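Local coordinates for protein BIM1 (Saccharomyces cerevisiae, PDB 2QJX) that binds microtubules, with a preference for their plus ends, as a yeast member of the EB1 (MAPRE) family, this chain being its calponin-homology domain, at residues C93-Q96 and D97-F101; W104-K107 and H108-H112. All blocks are in the same frame, centred on the assembly; numbering follows the deposited sequence.

Interaction 1: residues C93-Q96 and D97-F101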
loop_
_atom_site.group_PDB
_atom_site.type_symbol
_atom_site.label_atom_id
_atom_site.label_comp_id
_atom_site.label_asym_id
_atom_site.label_seq_id
_atom_site.Cartn_x
_atom_site.Cartn_y
_atom_site.Cartn_z
ATOM N N CYS A 93 -5.862 -11.760 2.001
ATOM C CA CYS A 93 -6.447 -11.198 0.794
ATOM C C CYS A 93 -7.970 -11.219 0.790
ATOM O O CYS A 93 -8.588 -11.367 -0.261
ATOM C CB CYS A 93 -5.919 -11.936 -0.439
ATOM S SG CYS A 93 -4.128 -11.841 -0.641
ATOM N N LYS A 94 -8.569 -11.080 1.968
ATOM C CA LYS A 94 -10.025 -11.059 2.086
ATOM C C LYS A 94 -10.508 -9.679 1.627
ATOM O O LYS A 94 -9.874 -8.668 1.924
ATOM C CB LYS A 94 -10.436 -11.319 3.539
ATOM C CG LYS A 94 -11.938 -11.442 3.756
ATOM C CD LYS A 94 -12.275 -11.751 5.213
ATOM C CE LYS A 94 -13.780 -11.822 5.432
ATOM N NZ LYS A 94 -14.134 -12.158 6.844
ATOM N N PHE A 95 -11.627 -9.642 0.907
ATOM C CA PHE A 95 -12.174 -8.390 0.380
ATOM C C PHE A 95 -12.478 -7.272 1.380
ATOM O O PHE A 95 -11.936 -6.170 1.280
ATOM C CB PHE A 95 -13.452 -8.673 -0.422
ATOM C CG PHE A 95 -14.119 -7.433 -0.951
ATOM C CD1 PHE A 95 -13.628 -6.789 -2.079
ATOM C CD2 PHE A 95 -15.217 -6.885 -0.293
ATOM C CE1 PHE A 95 -14.215 -5.617 -2.545
ATOM C CE2 PHE A 95 -15.812 -5.713 -0.748
ATOM C CZ PHE A 95 -15.311 -5.076 -1.878
ATOM N N GLN A 96 -13.355 -7.552 2.334
ATOM C CA GLN A 96 -13.771 -6.546 3.308
ATOM C C GLN A 96 -12.660 -5.864 4.102
ATOM O O GLN A 96 -12.646 -4.636 4.218
ATOM C CB GLN A 96 -14.791 -7.158 4.274
ATOM C CG GLN A 96 -15.568 -6.142 5.090
ATOM C CD GLN A 96 -16.251 -5.104 4.223
ATOM O OE1 GLN A 96 -16.756 -5.415 3.145
ATOM N NE2 GLN A 96 -16.282 -3.863 4.697
ATOM N N ASP A 97 -11.732 -6.648 4.644
ATOM C CA ASP A 97 -10.639 -6.097 5.441
ATOM C C ASP A 97 -9.757 -5.153 4.624
ATOM O O ASP A 97 -9.391 -4.071 5.083
ATOM C CB ASP A 97 -9.789 -7.232 6.010
ATOM C CG ASP A 97 -10.608 -8.225 6.820
ATOM O OD1 ASP A 97 -10.883 -7.956 8.007
ATOM O OD2 ASP A 97 -10.989 -9.273 6.262
ATOM N N ASN A 98 -9.415 -5.572 3.413
ATOM C CA ASN A 98 -8.580 -4.757 2.543
ATOM C C ASN A 98 -9.326 -3.546 2.013
ATOM O O ASN A 98 -8.734 -2.485 1.812
ATOM C CB ASN A 98 -8.039 -5.617 1.409
ATOM C CG ASN A 98 -6.919 -6.515 1.873
ATOM O OD1 ASN A 98 -5.812 -6.045 2.127
ATOM N ND2 ASN A 98 -7.201 -7.808 2.011
ATOM N N LEU A 99 -10.626 -3.700 1.790
ATOM C CA LEU A 99 -11.434 -2.584 1.324
ATOM C C LEU A 99 -11.350 -1.471 2.366
ATOM O O LEU A 99 -11.087 -0.309 2.041
ATOM C CB LEU A 99 -12.897 -3.006 1.157
ATOM C CG LEU A 99 -13.834 -1.843 0.804
ATOM C CD1 LEU A 99 -13.562 -1.381 -0.624
ATOM C CD2 LEU A 99 -15.281 -2.274 0.950
ATOM N N GLU A 100 -11.571 -1.840 3.624
ATOM C CA GLU A 100 -11.542 -0.883 4.726
ATOM C C GLU A 100 -10.182 -0.225 4.924
ATOM O O GLU A 100 -10.102 0.974 5.184
ATOM C CB GLU A 100 -11.973 -1.565 6.030
ATOM C CG GLU A 100 -13.452 -1.921 6.076
ATOM C CD GLU A 100 -13.840 -2.661 7.347
ATOM O OE1 GLU A 100 -13.362 -2.275 8.435
ATOM O OE2 GLU A 100 -14.636 -3.621 7.257
ATOM N N PHE A 101 -9.112 -1.001 4.803
ATOM C CA PHE A 101 -7.778 -0.442 4.988
ATOM C C PHE A 101 -7.446 0.521 3.849
ATOM O O PHE A 101 -6.873 1.589 4.079
ATOM C CB PHE A 101 -6.736 -1.566 5.063
ATOM C CG PHE A 101 -5.407 -1.120 5.603
ATOM C CD1 PHE A 101 -5.293 -0.662 6.911
ATOM C CD2 PHE A 101 -4.273 -1.142 4.799
ATOM C CE1 PHE A 101 -4.066 -0.228 7.414
ATOM C CE2 PHE A 101 -3.042 -0.710 5.291
ATOM C CZ PHE A 101 -2.941 -0.252 6.604
#

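Interaction 2: residues W104-K107 and H108-H112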
loop_
_atom_site.group_PDB
_atom_site.type_symbol
_atom_site.label_atom_id
_atom_site.label_comp_id
_atom_site.label_asym_id
_atom_site.label_seq_id
_atom_site.Cartn_x
_atom_site.Cartn_y
_atom_site.Cartn_z
ATOM N N TRP A 104 -9.145 3.852 4.342
ATOM C CA TRP A 104 -8.437 4.707 5.290
ATOM C C TRP A 104 -7.156 5.271 4.675
ATOM O O TRP A 104 -6.827 6.444 4.871
ATOM C CB TRP A 104 -8.071 3.947 6.564
ATOM C CG TRP A 104 -7.269 4.798 7.519
ATOM C CD1 TRP A 104 -7.756 5.671 8.451
ATOM C CD2 TRP A 104 -5.839 4.905 7.578
ATOM N NE1 TRP A 104 -6.720 6.314 9.088
ATOM C CE2 TRP A 104 -5.532 5.865 8.570
ATOM C CE3 TRP A 104 -4.788 4.285 6.888
ATOM C CZ2 TRP A 104 -4.214 6.221 8.889
ATOM C CZ3 TRP A 104 -3.475 4.641 7.206
ATOM C CH2 TRP A 104 -3.203 5.600 8.199
ATOM N N LEU A 105 -6.424 4.438 3.943
ATOM C CA LEU A 105 -5.189 4.898 3.325
ATOM C C LEU A 105 -5.443 6.061 2.379
ATOM O O LEU A 105 -4.691 7.042 2.368
ATOM C CB LEU A 105 -4.506 3.753 2.572
ATOM C CG LEU A 105 -3.733 2.780 3.464
ATOM C CD1 LEU A 105 -3.295 1.571 2.657
ATOM C CD2 LEU A 105 -2.523 3.486 4.051
ATOM N N LYS A 106 -6.500 5.964 1.583
ATOM C CA LYS A 106 -6.803 7.043 0.657
ATOM C C LYS A 106 -7.025 8.345 1.422
ATOM O O LYS A 106 -6.595 9.411 0.983
ATOM C CB LYS A 106 -8.045 6.725 -0.179
ATOM C CG LYS A 106 -8.349 7.834 -1.182
ATOM C CD LYS A 106 -9.545 7.541 -2.053
ATOM C CE LYS A 106 -9.715 8.649 -3.083
ATOM N NZ LYS A 106 -10.898 8.434 -3.949
ATOM N N LYS A 107 -7.689 8.253 2.569
ATOM C CA LYS A 107 -7.959 9.436 3.384
ATOM C C LYS A 107 -6.663 10.001 3.935
ATOM O O LYS A 107 -6.477 11.222 3.984
ATOM C CB LYS A 107 -8.911 9.087 4.532
ATOM C CG LYS A 107 -10.370 8.906 4.102
ATOM C CD LYS A 107 -10.454 8.095 2.818
ATOM C CE LYS A 107 -11.839 7.517 2.555
ATOM N NZ LYS A 107 -11.782 6.604 1.378
ATOM N N HIS A 108 -5.770 9.107 4.353
ATOM C CA HIS A 108 -4.480 9.514 4.888
ATOM C C HIS A 108 -3.688 10.233 3.791
ATOM O O HIS A 108 -3.057 11.268 4.038
ATOM C CB HIS A 108 -3.699 8.291 5.370
ATOM C CG HIS A 108 -2.518 8.632 6.224
ATOM N ND1 HIS A 108 -2.645 9.186 7.479
ATOM C CD2 HIS A 108 -1.189 8.503 6.001
ATOM C CE1 HIS A 108 -1.443 9.383 7.994
ATOM N NE2 HIS A 108 -0.543 8.975 7.117
ATOM N N TRP A 109 -3.727 9.675 2.582
ATOM C CA TRP A 109 -3.037 10.251 1.428
ATOM C C TRP A 109 -3.594 11.648 1.124
ATOM O O TRP A 109 -2.843 12.608 0.935
ATOM C CB TRP A 109 -3.229 9.343 0.205
ATOM C CG TRP A 109 -2.537 9.821 -1.031
ATOM C CD1 TRP A 109 -1.228 9.636 -1.359
ATOM C CD2 TRP A 109 -3.118 10.574 -2.103
ATOM N NE1 TRP A 109 -0.954 10.224 -2.572
ATOM C CE2 TRP A 109 -2.097 10.808 -3.050
ATOM C CE3 TRP A 109 -4.402 11.072 -2.355
ATOM C CZ2 TRP A 109 -2.321 11.520 -4.235
ATOM C CZ3 TRP A 109 -4.627 11.781 -3.534
ATOM C CH2 TRP A 109 -3.589 11.996 -4.460
ATOM N N ILE A 110 -4.916 11.760 1.079
ATOM C CA ILE A 110 -5.551 13.045 0.807
ATOM C C ILE A 110 -5.094 14.104 1.799
ATOM O O ILE A 110 -4.759 15.226 1.419
ATOM C CB ILE A 110 -7.087 12.929 0.883
ATOM C CG1 ILE A 110 -7.599 12.144 -0.324
ATOM C CG2 ILE A 110 -7.720 14.318 0.947
ATOM C CD1 ILE A 110 -9.081 11.874 -0.300
ATOM N N ARG A 111 -5.066 13.736 3.074
ATOM C CA ARG A 111 -4.676 14.663 4.126
ATOM C C ARG A 111 -3.184 14.970 4.235
ATOM O O ARG A 111 -2.813 16.079 4.629
ATOM C CB ARG A 111 -5.184 14.152 5.477
ATOM C CG ARG A 111 -4.825 15.041 6.658
ATOM C CD ARG A 111 -5.471 14.542 7.939
ATOM N NE ARG A 111 -5.149 15.391 9.083
ATOM C CZ ARG A 111 -5.598 15.185 10.317
ATOM N NH1 ARG A 111 -6.394 14.153 10.573
ATOM N NH2 ARG A 111 -5.251 16.009 11.297
ATOM N N HIS A 112 -2.323 14.022 3.877
ATOM C CA HIS A 112 -0.895 14.264 4.026
ATOM C C HIS A 112 0.005 14.355 2.793
ATOM O O HIS A 112 1.144 14.802 2.908
ATOM C CB HIS A 112 -0.305 13.236 4.995
ATOM C CG HIS A 112 -0.888 13.303 6.372
ATOM N ND1 HIS A 112 -2.063 12.669 6.717
ATOM C CD2 HIS A 112 -0.470 13.950 7.486
ATOM C CE1 HIS A 112 -2.342 12.920 7.982
ATOM N NE2 HIS A 112 -1.392 13.695 8.472
#

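Interaction 1: residues C93-Q96 and D97-F101
Asn98 turns its side-chain amide back beneath the first turn of helix 95-112 of the calponin-homology fold and donates ND2 to Lys94 O over 2.8 Å. Lys94 is the N-cap residue of the helix, and Cys93 before it, with positive phi, leaves the preceding helix. With CG anti to the carbonyl carbon (chi1 -76°), the Asn98 amide lies back along the helix, and the acceptor sits close to the amide plane; the backbone Asn98 N adds a weak second bond to the same oxygen. The same ND2 also bonds to Leu90 O, and OD1 pairs with Tyr39 OH, so a buried polar group is tied to three parts of the domain. One residue further along, Phe95 and Leu99 lie side by side, pointing the same way; Leu99 CB lies over one face of the ring, while Leu99 CD2 comes 3.9 Å from Phe95 CE2. Arg12 of helix 12-23 touches both side chains. On the outer side the contacts are polar. The extended Lys94 chain passes across the Asp97 carboxylate, with CD 3.0 Å from Asp97 OD2, but Lys94 NZ stays 4.3 Å from that oxygen, too far for a salt bridge, though the opposite charges probably attract each other. Gln96 bends at chi2 (54°) to bring its amide to Glu100, the amide and carboxylate planes standing 53° apart. Gln96 NE2 donates 3.1 Å to Glu100 OE2, a nearly straight bond that lies within the amide plane and meets the anti side of the carboxylate oxygen.

Interaction 2: residues W104-K107 and H108-H112
The imidazole of His108 lies between two flat neighbours: Trp104 CH2 is 3.6 Å above one face and His112 ND1 3.5 Å above the opposite face, both offset toward the rim. Trp104 and His108, one helical turn apart, point the same way with planes 20° apart, but slide so far that the centroid of the Trp104 six-membered ring stands 4.7 Å from that of His108. His108 CB, rather than the ring, lies over the six-membered ring, a CH-pi contact 4.0 Å from its centroid. The edge of the His112 ring donates ND1, in the ring plane, to a lone pair of His108 O, which also accepts the backbone N of His112 where helix 95-112 ends. Replacing His108 by an alanine is likely to keep the CB contact but to lose the ring beside the indole and leave Tyr47 OH without its imidazole partner, since His108 NE2 bonds to that hydroxyl. Lys106 and Ile110 meet more lightly, Lys106 CG 4.2 Å from Ile110 CD1. Further round the helix, Trp109 packs against Ser45 and Ile46 of helix 37-47 and meets Trp18 of helix 12-23 edge-to-face, while Ile81, in the loop after helix 62-78, touches Trp104 and His108.

How the interactions relate
Interactions 1 and 2 follow one another along helix 95-112 of the calponin-homology domain, one at its start and the other at its end, with centres 16 Å apart. Each is partly buried, with an inner side set into the fold and an outer side at the surface. They differ in what fills the inner side: residues 93-101 bury an amide that ties the helix start to helices 37-47 and 87-90, whereas residues 104-112 pair aromatic rings and send a histidine to a tyrosine of helix 37-47. At the surface, interaction 1 sets lysine and glutamine against carboxylates, while interaction 2 has a lysine methylene near an exposed isoleucine. Both lean on helix 12-23.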